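Local coordinates for exopolysaccharide biosynthesis protein (Pantoea stewartii subsp. stewartii DC283, PDB 6TGF) that modifies the glycan of the bacterial exopolysaccharide biofilm, probably as a hydrolase, using a bacteriophage tailspike-like parallel beta-helix, at residues 253-258 against 281-286; 320-325 against 346-351; 324-329 against 355-360; 369-374 against 395-400. All coordinates share one frame; numbering follows the deposited sequence.

Contact 1. Residues 253-258 against 281-286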
loop_
_atom_site.group_PDB
_atom_site.type_symbol
_atom_site.label_atom_id
_atom_site.label_comp_id
_atom_site.label_asym_id
_atom_site.label_seq_id
_atom_site.Cartn_x
_atom_site.Cartn_y
_atom_site.Cartn_z
ATOM N N PRO B 253 13.096 13.653 31.789
ATOM C CA PRO B 253 12.814 15.068 32.041
ATOM C C PRO B 253 12.671 15.888 30.749
ATOM O O PRO B 253 11.759 16.691 30.669
ATOM C CB PRO B 253 14.030 15.549 32.848
ATOM C CG PRO B 253 14.548 14.295 33.513
ATOM C CD PRO B 253 14.305 13.198 32.498
ATOM N N ALA B 254 13.571 15.664 29.784
ATOM C CA ALA B 254 13.592 16.333 28.461
ATOM C C ALA B 254 12.313 15.984 27.691
ATOM O O ALA B 254 11.673 16.908 27.154
ATOM C CB ALA B 254 14.825 15.925 27.691
ATOM N N ILE B 255 11.961 14.694 27.654
ATOM C CA ILE B 255 10.754 14.156 26.956
ATOM C C ILE B 255 9.499 14.791 27.568
ATOM O O ILE B 255 8.618 15.209 26.793
ATOM C CB ILE B 255 10.724 12.614 27.015
ATOM C CG1 ILE B 255 11.834 12.005 26.153
ATOM C CG2 ILE B 255 9.354 12.079 26.622
ATOM C CD1 ILE B 255 12.104 10.544 26.431
ATOM N N LYS B 256 9.429 14.858 28.902
ATOM C CA LYS B 256 8.307 15.482 29.657
ATOM C C LYS B 256 8.254 16.987 29.360
ATOM O O LYS B 256 7.138 17.509 29.175
ATOM C CB LYS B 256 8.456 15.223 31.158
ATOM C CG LYS B 256 8.230 13.780 31.588
ATOM C CD LYS B 256 8.001 13.625 33.074
ATOM C CE LYS B 256 8.125 12.195 33.560
ATOM N NZ LYS B 256 9.357 11.987 34.357
ATOM N N ALA B 257 9.414 17.652 29.318
ATOM C CA ALA B 257 9.555 19.106 29.066
ATOM C C ALA B 257 9.079 19.439 27.646
ATOM O O ALA B 257 8.237 20.353 27.502
ATOM C CB ALA B 257 10.985 19.536 29.279
ATOM N N MET B 258 9.602 18.725 26.641
ATOM C CA MET B 258 9.280 18.942 25.205
ATOM C C MET B 258 7.799 18.635 24.966
ATOM O O MET B 258 7.175 19.354 24.159
ATOM C CB MET B 258 10.136 18.063 24.286
ATOM C CG MET B 258 9.979 18.416 22.818
ATOM S SD MET B 258 11.153 17.559 21.745
ATOM C CE MET B 258 10.943 18.485 20.226
ATOM N N THR B 281 13.318 6.569 31.573
ATOM C CA THR B 281 12.493 5.998 32.670
ATOM C C THR B 281 11.014 6.232 32.338
ATOM O O THR B 281 10.728 7.167 31.561
ATOM C CB THR B 281 12.868 6.593 34.034
ATOM O OG1 THR B 281 12.785 8.016 33.947
ATOM C CG2 THR B 281 14.253 6.191 34.489
ATOM N N GLY B 282 10.124 5.411 32.903
ATOM C CA GLY B 282 8.664 5.465 32.688
ATOM C C GLY B 282 8.128 6.888 32.713
ATOM O O GLY B 282 8.201 7.528 33.779
ATOM N N CYS B 283 7.613 7.364 31.576
ATOM C CA CYS B 283 6.968 8.694 31.407
ATOM C C CYS B 283 5.446 8.531 31.470
ATOM O O CYS B 283 4.892 7.851 30.583
ATOM C CB CYS B 283 7.372 9.341 30.087
ATOM S SG CYS B 283 9.107 9.864 30.040
ATOM N N ASP B 284 4.807 9.130 32.479
ATOM C CA ASP B 284 3.338 9.061 32.710
ATOM C C ASP B 284 2.698 10.390 32.286
ATOM O O ASP B 284 2.825 11.374 33.037
ATOM C CB ASP B 284 3.026 8.707 34.167
ATOM C CG ASP B 284 1.613 8.194 34.396
ATOM O OD1 ASP B 284 0.677 8.737 33.771
ATOM O OD2 ASP B 284 1.458 7.249 35.197
ATOM N N PHE B 285 2.047 10.403 31.118
ATOM C CA PHE B 285 1.179 11.504 30.620
ATOM C C PHE B 285 -0.288 11.076 30.753
ATOM O O PHE B 285 -1.106 11.408 29.867
ATOM C CB PHE B 285 1.517 11.845 29.165
ATOM C CG PHE B 285 2.988 11.886 28.837
ATOM C CD1 PHE B 285 3.778 12.951 29.240
ATOM C CD2 PHE B 285 3.581 10.864 28.110
ATOM C CE1 PHE B 285 5.129 12.990 28.929
ATOM C CE2 PHE B 285 4.933 10.904 27.800
ATOM C CZ PHE B 285 5.703 11.968 28.208
ATOM N N GLY B 286 -0.611 10.368 31.841
ATOM C CA GLY B 286 -1.863 9.600 31.996
ATOM C C GLY B 286 -2.988 10.416 32.608
ATOM O O GLY B 286 -2.751 11.591 32.964
#
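Phe285 meets residues 253-258 of helix 252-265 with the rim of its ring, not its face: CE1 comes up to the backbone CA of Lys256 at 4.1 Å, and CZ lies 4.0 Å from Ile255 CG2. The contact belongs to the start of the parallel beta-helix, where the helix packs against Cys283 on the outermost strand of one parallel sheet, 283-284, and against the neighbouring Phe285, an arrangement consistent with a helix closing the end of the beta-helix. The Ile255 methyl lies in the plane of the ring, and the two side chains cross at about a right angle. That methyl serves two partners, since Cys283 SG is 4.1 Å from the same Ile255 CG2. It can do so because chi1 of -69° sets CG2 opposite the backbone N, on the side of the helix that looks at the strand. Contacts across the pair are van der Waals only. The Phe285 ring is further held by Tyr259 and Phe293, whose planes are inclined to it by about half a right angle, while Ile255 also rests on Leu238 and Val271. Lys256 lies at the exposed margin. Its aliphatic stem runs past the ring and the thiol, CG standing 4.2 Å from Phe285 CE1 and 4.3 Å from Cys283 SG; farther along, Lys256 CE passes 4.3 Å from Cys283 CA.

Contact 2. Residues 320-325 against 346-351; sequences FEVSAR and GLLRNT. With EDO (1,2-ethanediol), chain C.
Asn350 reaches across from its strand and, with both polar atoms of its side-chain amide, grips N and O of Ala324, pinning a corner of the parallel beta-helix. Strands 320-322 and 348-350 run nearly parallel in neighbouring coils, joined by the usual alternation of N-H and C=O bonds. Along Asn350, CB first touches a methyl, Val322 CG2, at 3.7 Å. CG stays beside the same methyl, the two side chains crossing at about a right angle; it is anti to the backbone N (chi1 -167°), which carries the amide toward the bend where the first strand ends. Asn350 OD1 accepts from Ala324 N at 3.0 Å, the donor tilted from the carbonyl plane, and also takes a weak bond from Cys352 N. Asn350 ND2 donates to Ala324 O at 2.8 Å, with that oxygen within the plane of the amide, so the two bonds fix the rotation of the group and satisfy two buried backbone atoms. On the same face, inside the coil, Leu348 CD1 packs against Val322 CG1 at 3.8 Å. At the corner at Leu347, its CD1 lies alongside Phe320 CE2. At the other corner, Arg325 NH2 donates to a 1,2-ethanediol probably left from crystallisation. The outer face carries a salt bridge: Arg349 lies beside Glu321 and grips it side-on. Arg349 NH2 meets Glu321 OE2 at 2.8 Å, whereas Arg349 NE donates almost straight, at 171°, to the syn lone pair of Glu321 OE1, 3.1 Å away.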
loop_
_atom_site.group_PDB
_atom_site.type_symbol
_atom_site.label_atom_id
_atom_site.label_comp_id
_atom_site.label_asym_id
_atom_site.label_seq_id
_atom_site.Cartn_x
_atom_site.Cartn_y
_atom_site.Cartn_z
ATOM N N PHE B 320 6.099 4.789 27.925
ATOM C CA PHE B 320 5.163 5.919 27.676
ATOM C C PHE B 320 3.734 5.510 28.057
ATOM O O PHE B 320 3.185 4.586 27.429
ATOM C CB PHE B 320 5.251 6.359 26.214
ATOM C CG PHE B 320 6.650 6.674 25.749
ATOM C CD1 PHE B 320 7.378 7.692 26.343
ATOM C CD2 PHE B 320 7.242 5.951 24.724
ATOM C CE1 PHE B 320 8.668 7.981 25.923
ATOM C CE2 PHE B 320 8.530 6.243 24.304
ATOM C CZ PHE B 320 9.241 7.256 24.904
ATOM N N GLU B 321 3.160 6.181 29.064
ATOM C CA GLU B 321 1.741 6.040 29.492
ATOM C C GLU B 321 0.951 7.249 28.984
ATOM O O GLU B 321 0.875 8.256 29.713
ATOM C CB GLU B 321 1.639 5.938 31.016
ATOM C CG GLU B 321 2.128 4.617 31.573
ATOM C CD GLU B 321 1.143 3.467 31.466
ATOM O OE1 GLU B 321 0.129 3.611 30.753
ATOM O OE2 GLU B 321 1.392 2.425 32.104
ATOM N N VAL B 322 0.387 7.149 27.777
ATOM C CA VAL B 322 -0.312 8.271 27.082
ATOM C C VAL B 322 -1.826 8.062 27.190
ATOM O O VAL B 322 -2.258 6.921 27.437
ATOM C CB VAL B 322 0.140 8.401 25.614
ATOM C CG1 VAL B 322 1.654 8.491 25.502
ATOM C CG2 VAL B 322 -0.390 7.273 24.738
ATOM N N SER B 323 -2.585 9.145 27.017
ATOM C CA SER B 323 -4.070 9.167 26.946
ATOM C C SER B 323 -4.499 10.243 25.941
ATOM O O SER B 323 -4.854 11.357 26.377
ATOM C CB SER B 323 -4.677 9.389 28.308
ATOM O OG SER B 323 -6.093 9.463 28.226
ATOM N N ALA B 324 -4.448 9.911 24.645
ATOM C CA ALA B 324 -4.744 10.819 23.512
ATOM C C ALA B 324 -5.656 10.120 22.496
ATOM O O ALA B 324 -5.580 8.881 22.384
ATOM C CB ALA B 324 -3.453 11.268 22.872
ATOM N N ARG B 325 -6.483 10.896 21.784
ATOM C CA ARG B 325 -7.392 10.400 20.713
ATOM C C ARG B 325 -6.556 9.997 19.492
ATOM O O ARG B 325 -6.844 8.937 18.908
ATOM C CB ARG B 325 -8.435 11.459 20.344
ATOM C CG ARG B 325 -9.454 10.992 19.312
ATOM C CD ARG B 325 -10.648 11.919 19.185
ATOM N NE ARG B 325 -11.582 11.536 18.132
ATOM C CZ ARG B 325 -12.474 10.548 18.209
ATOM N NH1 ARG B 325 -12.565 9.795 19.293
ATOM N NH2 ARG B 325 -13.274 10.308 17.182
ATOM N N GLY B 346 6.688 -2.451 28.449
ATOM C CA GLY B 346 6.346 -2.195 27.036
ATOM C C GLY B 346 6.876 -0.844 26.587
ATOM O O GLY B 346 7.528 -0.173 27.412
ATOM N N LEU B 347 6.606 -0.447 25.339
ATOM C CA LEU B 347 7.040 0.864 24.780
ATOM C C LEU B 347 5.975 1.927 25.073
ATOM O O LEU B 347 6.331 2.966 25.663
ATOM C CB LEU B 347 7.302 0.737 23.275
ATOM C CG LEU B 347 7.621 2.045 22.548
ATOM C CD1 LEU B 347 8.772 2.784 23.215
ATOM C CD2 LEU B 347 7.935 1.793 21.082
ATOM N N LEU B 348 4.726 1.689 24.661
ATOM C CA LEU B 348 3.610 2.660 24.820
ATOM C C LEU B 348 2.303 1.932 25.145
ATOM O O LEU B 348 2.039 0.875 24.539
ATOM C CB LEU B 348 3.468 3.490 23.539
ATOM C CG LEU B 348 2.393 4.577 23.585
ATOM C CD1 LEU B 348 2.892 5.877 22.972
ATOM C CD2 LEU B 348 1.108 4.119 22.907
ATOM N N ARG B 349 1.524 2.499 26.072
ATOM C CA ARG B 349 0.092 2.171 26.297
ATOM C C ARG B 349 -0.731 3.457 26.180
ATOM O O ARG B 349 -0.359 4.453 26.830
ATOM C CB ARG B 349 -0.138 1.537 27.673
ATOM C CG ARG B 349 -1.610 1.444 28.051
ATOM C CD ARG B 349 -1.891 0.484 29.189
ATOM N NE ARG B 349 -1.241 0.881 30.430
ATOM C CZ ARG B 349 -1.244 0.162 31.549
ATOM N NH1 ARG B 349 -1.860 -1.010 31.590
ATOM N NH2 ARG B 349 -0.618 0.610 32.622
ATOM N N ASN B 350 -1.806 3.423 25.388
ATOM C CA ASN B 350 -2.810 4.512 25.276
ATOM C C ASN B 350 -4.071 4.068 26.028
ATOM O O ASN B 350 -4.612 3.002 25.679
ATOM C CB ASN B 350 -3.095 4.859 23.812
ATOM C CG ASN B 350 -3.853 6.160 23.635
ATOM O OD1 ASN B 350 -4.052 6.911 24.588
ATOM N ND2 ASN B 350 -4.276 6.437 22.413
ATOM N N THR B 351 -4.501 4.845 27.029
ATOM C CA THR B 351 -5.642 4.519 27.930
ATOM C C THR B 351 -6.812 5.488 27.709
ATOM O O THR B 351 -7.796 5.391 28.470
ATOM C CB THR B 351 -5.201 4.521 29.400
ATOM O OG1 THR B 351 -4.448 5.707 29.653
ATOM C CG2 THR B 351 -4.373 3.309 29.760
HETATM C C1 EDO C . -13.243 13.583 14.410
HETATM O O1 EDO C . -12.627 12.365 14.778
HETATM C C2 EDO C . -12.276 14.702 14.260
HETATM O O2 EDO C . -12.667 15.697 13.330
#

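Contact 3. Residues 324-329 against 355-360; sequences ARWVEI and GQFFRG. With EDO (1,2-ethanediol), chain C.
The subunit interface of the trimeric parallel beta-helix takes in the outer face of this strand pair, where Trp326 lies beside Phe357. Strands 327-329 and 356-360 run parallel in successive coils, and backbone bonds such as Arg359 N to Val327 O hold their register. The Trp326 five-membered ring and the Phe357 ring lie nearly parallel but slid apart, with little overlap, planes 10° and centroids 4.6 Å apart; Phe357 CD2 is 3.4 Å from Trp326 NE1 over the indole face. Arg325, its chain extended from CG to NE, runs alongside the phenyl group and turns its guanidinium nearly upright to it, 82° between planes. Phe357 CE2 therefore sits against a guanidinium face, 3.6 Å from Arg325 NH2. Tyr304 and Phe305 of the second subunit meet Trp326 edge-to-face, and Glu328 OE2 takes a hydrogen bond from Gly303 N of the same subunit. Toward the interior of the beta-helix, Phe358 crosses Val327 and Ile329 instead: Phe358 CE2 approaches Ile329 CD1 at 3.5 Å and its CD2 approaches Val327 CG1 at 3.8 Å. The two faces thus divide the chemistry, aliphatic groups and a phenyl ring filling the inside of the coil, aromatic and charged groups joining neighbouring subunits outside, where Arg359 may also steady the carboxylate of Glu328 electrostatically without touching it.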
loop_
_atom_site.group_PDB
_atom_site.type_symbol
_atom_site.label_atom_id
_atom_site.label_comp_id
_atom_site.label_asym_id
_atom_site.label_seq_id
_atom_site.Cartn_x
_atom_site.Cartn_y
_atom_site.Cartn_z
ATOM N N ALA B 324 -4.448 9.911 24.645
ATOM C CA ALA B 324 -4.744 10.819 23.512
ATOM C C ALA B 324 -5.656 10.120 22.496
ATOM O O ALA B 324 -5.580 8.881 22.384
ATOM C CB ALA B 324 -3.453 11.268 22.872
ATOM N N ARG B 325 -6.483 10.896 21.784
ATOM C CA ARG B 325 -7.392 10.400 20.713
ATOM C C ARG B 325 -6.556 9.997 19.492
ATOM O O ARG B 325 -6.844 8.937 18.908
ATOM C CB ARG B 325 -8.435 11.459 20.344
ATOM C CG ARG B 325 -9.454 10.992 19.312
ATOM C CD ARG B 325 -10.648 11.919 19.185
ATOM N NE ARG B 325 -11.582 11.536 18.132
ATOM C CZ ARG B 325 -12.474 10.548 18.209
ATOM N NH1 ARG B 325 -12.565 9.795 19.293
ATOM N NH2 ARG B 325 -13.274 10.308 17.182
ATOM N N TRP B 326 -5.566 10.819 19.125
ATOM C CA TRP B 326 -4.636 10.578 17.988
ATOM C C TRP B 326 -3.223 10.323 18.521
ATOM O O TRP B 326 -2.745 11.134 19.340
ATOM C CB TRP B 326 -4.663 11.757 17.007
ATOM C CG TRP B 326 -5.922 11.837 16.200
ATOM C CD1 TRP B 326 -6.224 11.128 15.074
ATOM C CD2 TRP B 326 -7.057 12.680 16.457
ATOM N NE1 TRP B 326 -7.467 11.468 14.613
ATOM C CE2 TRP B 326 -8.003 12.419 15.441
ATOM C CE3 TRP B 326 -7.368 13.626 17.442
ATOM C CZ2 TRP B 326 -9.233 13.072 15.386
ATOM C CZ3 TRP B 326 -8.584 14.271 17.384
ATOM C CH2 TRP B 326 -9.503 13.996 16.370
ATOM N N VAL B 327 -2.591 9.234 18.069
ATOM C CA VAL B 327 -1.222 8.804 18.483
ATOM C C VAL B 327 -0.432 8.406 17.230
ATOM O O VAL B 327 -0.979 7.654 16.399
ATOM C CB VAL B 327 -1.277 7.654 19.509
ATOM C CG1 VAL B 327 0.112 7.172 19.903
ATOM C CG2 VAL B 327 -2.069 8.043 20.748
ATOM N N GLU B 328 0.804 8.903 17.112
ATOM C CA GLU B 328 1.766 8.560 16.029
ATOM C C GLU B 328 3.108 8.175 16.669
ATOM O O GLU B 328 3.702 9.033 17.355
ATOM C CB GLU B 328 1.923 9.732 15.056
ATOM C CG GLU B 328 0.606 10.235 14.486
ATOM C CD GLU B 328 0.714 11.376 13.484
ATOM O OE1 GLU B 328 1.604 12.237 13.655
ATOM O OE2 GLU B 328 -0.095 11.402 12.534
ATOM N N ILE B 329 3.541 6.923 16.479
ATOM C CA ILE B 329 4.895 6.413 16.858
ATOM C C ILE B 329 5.617 5.999 15.573
ATOM O O ILE B 329 5.023 5.224 14.799
ATOM C CB ILE B 329 4.811 5.232 17.848
ATOM C CG1 ILE B 329 3.750 5.446 18.929
ATOM C CG2 ILE B 329 6.178 4.950 18.453
ATOM C CD1 ILE B 329 3.623 4.289 19.895
ATOM N N GLY B 355 -12.713 6.063 21.858
ATOM C CA GLY B 355 -12.140 6.119 20.499
ATOM C C GLY B 355 -10.668 6.488 20.509
ATOM O O GLY B 355 -10.336 7.573 21.022
ATOM N N GLN B 356 -9.821 5.616 19.950
ATOM C CA GLN B 356 -8.366 5.850 19.750
ATOM C C GLN B 356 -8.019 5.671 18.269
ATOM O O GLN B 356 -8.489 4.687 17.662
ATOM C CB GLN B 356 -7.535 4.889 20.602
ATOM C CG GLN B 356 -7.403 5.321 22.055
ATOM C CD GLN B 356 -6.559 4.371 22.869
ATOM O OE1 GLN B 356 -5.835 3.533 22.334
ATOM N NE2 GLN B 356 -6.648 4.497 24.182
ATOM N N PHE B 357 -7.240 6.607 17.721
ATOM C CA PHE B 357 -6.582 6.523 16.392
ATOM C C PHE B 357 -5.090 6.269 16.623
ATOM O O PHE B 357 -4.518 6.905 17.531
ATOM C CB PHE B 357 -6.814 7.806 15.592
ATOM C CG PHE B 357 -8.239 8.036 15.152
ATOM C CD1 PHE B 357 -8.705 7.507 13.961
ATOM C CD2 PHE B 357 -9.110 8.792 15.919
ATOM C CE1 PHE B 357 -10.012 7.719 13.550
ATOM C CE2 PHE B 357 -10.417 9.006 15.505
ATOM C CZ PHE B 357 -10.866 8.468 14.323
ATOM N N PHE B 358 -4.486 5.364 15.848
ATOM C CA PHE B 358 -3.056 4.980 15.977
ATOM C C PHE B 358 -2.421 4.813 14.593
ATOM O O PHE B 358 -2.992 4.107 13.742
ATOM C CB PHE B 358 -2.910 3.698 16.800
ATOM C CG PHE B 358 -1.484 3.337 17.130
ATOM C CD1 PHE B 358 -0.748 2.516 16.292
ATOM C CD2 PHE B 358 -0.872 3.829 18.271
ATOM C CE1 PHE B 358 0.566 2.189 16.591
ATOM C CE2 PHE B 358 0.441 3.498 18.571
ATOM C CZ PHE B 358 1.158 2.679 17.731
ATOM N N ARG B 359 -1.265 5.454 14.392
ATOM C CA ARG B 359 -0.373 5.264 13.219
ATOM C C ARG B 359 1.023 4.885 13.725
ATOM O O ARG B 359 1.604 5.669 14.498
ATOM C CB ARG B 359 -0.341 6.524 12.350
ATOM C CG ARG B 359 -1.589 6.712 11.500
ATOM C CD ARG B 359 -1.502 7.914 10.579
ATOM N NE ARG B 359 -0.476 7.751 9.559
ATOM C CZ ARG B 359 -0.607 7.029 8.447
ATOM N NH1 ARG B 359 -1.732 6.379 8.190
ATOM N NH2 ARG B 359 0.396 6.957 7.590
ATOM N N GLY B 360 1.511 3.710 13.319
ATOM C CA GLY B 360 2.871 3.207 13.595
ATOM C C GLY B 360 3.617 2.911 12.305
ATOM O O GLY B 360 3.003 2.328 11.390
HETATM C C1 EDO C . -13.243 13.583 14.410
HETATM O O1 EDO C . -12.627 12.365 14.778
HETATM C C2 EDO C . -12.276 14.702 14.260
HETATM O O2 EDO C . -12.667 15.697 13.330
#

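Contact 4. Residues 369-374 against 395-400; sequences GGTALS and VIQAGW
Ser374 OG donates to Gln397 OE1 at 2.7 Å, a short side-chain bond that ties two neighbouring coils of the parallel beta-helix. The hydroxyl approaches the amide oxygen nearly in line with its C=O bond (172°); a bend at chi2 (-87°) in Gln397 turns that oxygen to the serine. The root of the same glutamine is packed as well: its CB lies 3.4 Å from Thr371 CG2, so a methyl braces the side chain on one flank and the serine hydroxyl holds its oxygen. On the other face of the pair, Leu373 and Ile396 lie side by side and point the same way, CD1 to CD1 at 3.9 Å. Ala372, just before the strand, sets CB 3.3 Å from Val395 O. Two backbone bonds fix this register, Leu373 N to Val395 O at 2.8 Å and Gln397 N to Leu373 O at 2.9 Å. Further out, the backbone of Ser374 is bonded to Leu348 and Asn350 of the preceding coil, which places its hydroxyl, and Gln397 packs on Asn431 of the following one. Phe358 and Phe365 back Leu373, while Ile383 and Trp386 cover Ile396, all in the interior of the beta-helix. With an uncharged pair outside and apolar branches inside, the link between coils relies on neutral hydrogen bonds and close packing; the serine-glutamine bond probably limits rotation of the amide on the partly exposed side.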
loop_
_atom_site.group_PDB
_atom_site.type_symbol
_atom_site.label_atom_id
_atom_site.label_comp_id
_atom_site.label_asym_id
_atom_site.label_seq_id
_atom_site.Cartn_x
_atom_site.Cartn_y
_atom_site.Cartn_z
ATOM N N GLY B 369 9.984 -7.362 27.250
ATOM C CA GLY B 369 9.416 -8.253 28.279
ATOM C C GLY B 369 7.929 -8.014 28.483
ATOM O O GLY B 369 7.210 -8.999 28.730
ATOM N N GLY B 370 7.486 -6.754 28.393
ATOM C CA GLY B 370 6.075 -6.350 28.563
ATOM C C GLY B 370 5.306 -6.387 27.255
ATOM O O GLY B 370 5.805 -6.994 26.290
ATOM N N THR B 371 4.123 -5.765 27.225
ATOM C CA THR B 371 3.293 -5.574 26.005
ATOM C C THR B 371 3.869 -4.392 25.214
ATOM O O THR B 371 3.767 -3.262 25.714
ATOM C CB THR B 371 1.814 -5.365 26.360
ATOM O OG1 THR B 371 1.356 -6.510 27.080
ATOM C CG2 THR B 371 0.938 -5.157 25.144
ATOM N N ALA B 372 4.449 -4.645 24.037
ATOM C CA ALA B 372 5.143 -3.631 23.204
ATOM C C ALA B 372 4.207 -2.448 22.925
ATOM O O ALA B 372 4.603 -1.304 23.210
ATOM C CB ALA B 372 5.648 -4.257 21.925
ATOM N N LEU B 373 3.011 -2.720 22.394
ATOM C CA LEU B 373 1.958 -1.705 22.113
ATOM C C LEU B 373 0.627 -2.183 22.701
ATOM O O LEU B 373 0.236 -3.332 22.418
ATOM C CB LEU B 373 1.841 -1.493 20.600
ATOM C CG LEU B 373 2.994 -0.737 19.939
ATOM C CD1 LEU B 373 2.873 -0.789 18.423
ATOM C CD2 LEU B 373 3.051 0.707 20.417
ATOM N N SER B 374 -0.035 -1.323 23.483
ATOM C CA SER B 374 -1.353 -1.575 24.124
ATOM C C SER B 374 -2.327 -0.451 23.749
ATOM O O SER B 374 -2.076 0.700 24.157
ATOM C CB SER B 374 -1.206 -1.702 25.618
ATOM O OG SER B 374 -2.463 -1.950 26.232
ATOM N N VAL B 395 3.151 -8.308 21.647
ATOM C CA VAL B 395 3.739 -7.261 20.759
ATOM C C VAL B 395 2.635 -6.248 20.416
ATOM O O VAL B 395 2.633 -5.162 21.026
ATOM C CB VAL B 395 4.402 -7.888 19.516
ATOM C CG1 VAL B 395 4.968 -6.836 18.573
ATOM C CG2 VAL B 395 5.486 -8.879 19.909
ATOM N N ILE B 396 1.719 -6.595 19.506
ATOM C CA ILE B 396 0.564 -5.733 19.112
ATOM C C ILE B 396 -0.672 -6.200 19.892
ATOM O O ILE B 396 -1.219 -7.269 19.555
ATOM C CB ILE B 396 0.328 -5.761 17.586
ATOM C CG1 ILE B 396 1.632 -5.635 16.791
ATOM C CG2 ILE B 396 -0.684 -4.697 17.182
ATOM C CD1 ILE B 396 2.421 -4.376 17.072
ATOM N N GLN B 397 -1.081 -5.424 20.902
ATOM C CA GLN B 397 -2.246 -5.721 21.777
ATOM C C GLN B 397 -3.261 -4.581 21.654
ATOM O O GLN B 397 -2.838 -3.409 21.669
ATOM C CB GLN B 397 -1.789 -5.911 23.225
ATOM C CG GLN B 397 -2.874 -6.446 24.153
ATOM C CD GLN B 397 -3.728 -5.358 24.759
ATOM O OE1 GLN B 397 -3.229 -4.334 25.221
ATOM N NE2 GLN B 397 -5.033 -5.579 24.770
ATOM N N ALA B 398 -4.546 -4.921 21.527
ATOM C CA ALA B 398 -5.680 -3.969 21.498
ATOM C C ALA B 398 -6.886 -4.591 22.212
ATOM O O ALA B 398 -7.250 -5.735 21.869
ATOM C CB ALA B 398 -6.009 -3.592 20.073
ATOM N N GLY B 399 -7.462 -3.863 23.173
ATOM C CA GLY B 399 -8.650 -4.273 23.946
ATOM C C GLY B 399 -9.743 -3.221 23.883
ATOM O O GLY B 399 -9.622 -2.289 23.063
ATOM N N TRP B 400 -10.772 -3.362 24.723
ATOM C CA TRP B 400 -11.971 -2.481 24.758
ATOM C C TRP B 400 -12.399 -2.244 26.211
ATOM O O TRP B 400 -11.964 -3.016 27.086
ATOM C CB TRP B 400 -13.104 -3.092 23.925
ATOM C CG TRP B 400 -13.440 -4.497 24.319
ATOM C CD1 TRP B 400 -14.309 -4.893 25.292
ATOM C CD2 TRP B 400 -12.890 -5.702 23.756
ATOM N NE1 TRP B 400 -14.347 -6.259 25.368
ATOM C CE2 TRP B 400 -13.486 -6.783 24.440
ATOM C CE3 TRP B 400 -11.961 -5.971 22.745
ATOM C CZ2 TRP B 400 -13.181 -8.110 24.140
ATOM C CZ3 TRP B 400 -11.661 -7.283 22.450
ATOM C CH2 TRP B 400 -12.262 -8.336 23.141
#

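Contacts 1, 2 and 4 all reach one parallel sheet, in which strand 318-324 adjoins 283-284 and strand 346-350 adjoins 373-378; contact 3 lies on another face of the coils, around the corner that it shares with contact 2 at Ala324 and Arg325. Contact 1, at the start of the sheet, joins the helix to the first strand and the residue after it by van der Waals contacts, whereas the other three add strand-to-strand backbone bonds. All four are largely buried, but the polar groups at their margins differ: a lysine in contact 1, an ion pair in contact 2, neutral amide and hydroxyl in contact 4. Only contact 3 meets another subunit. Ile329 and Leu373 connect contacts 3 and 4 through the interior.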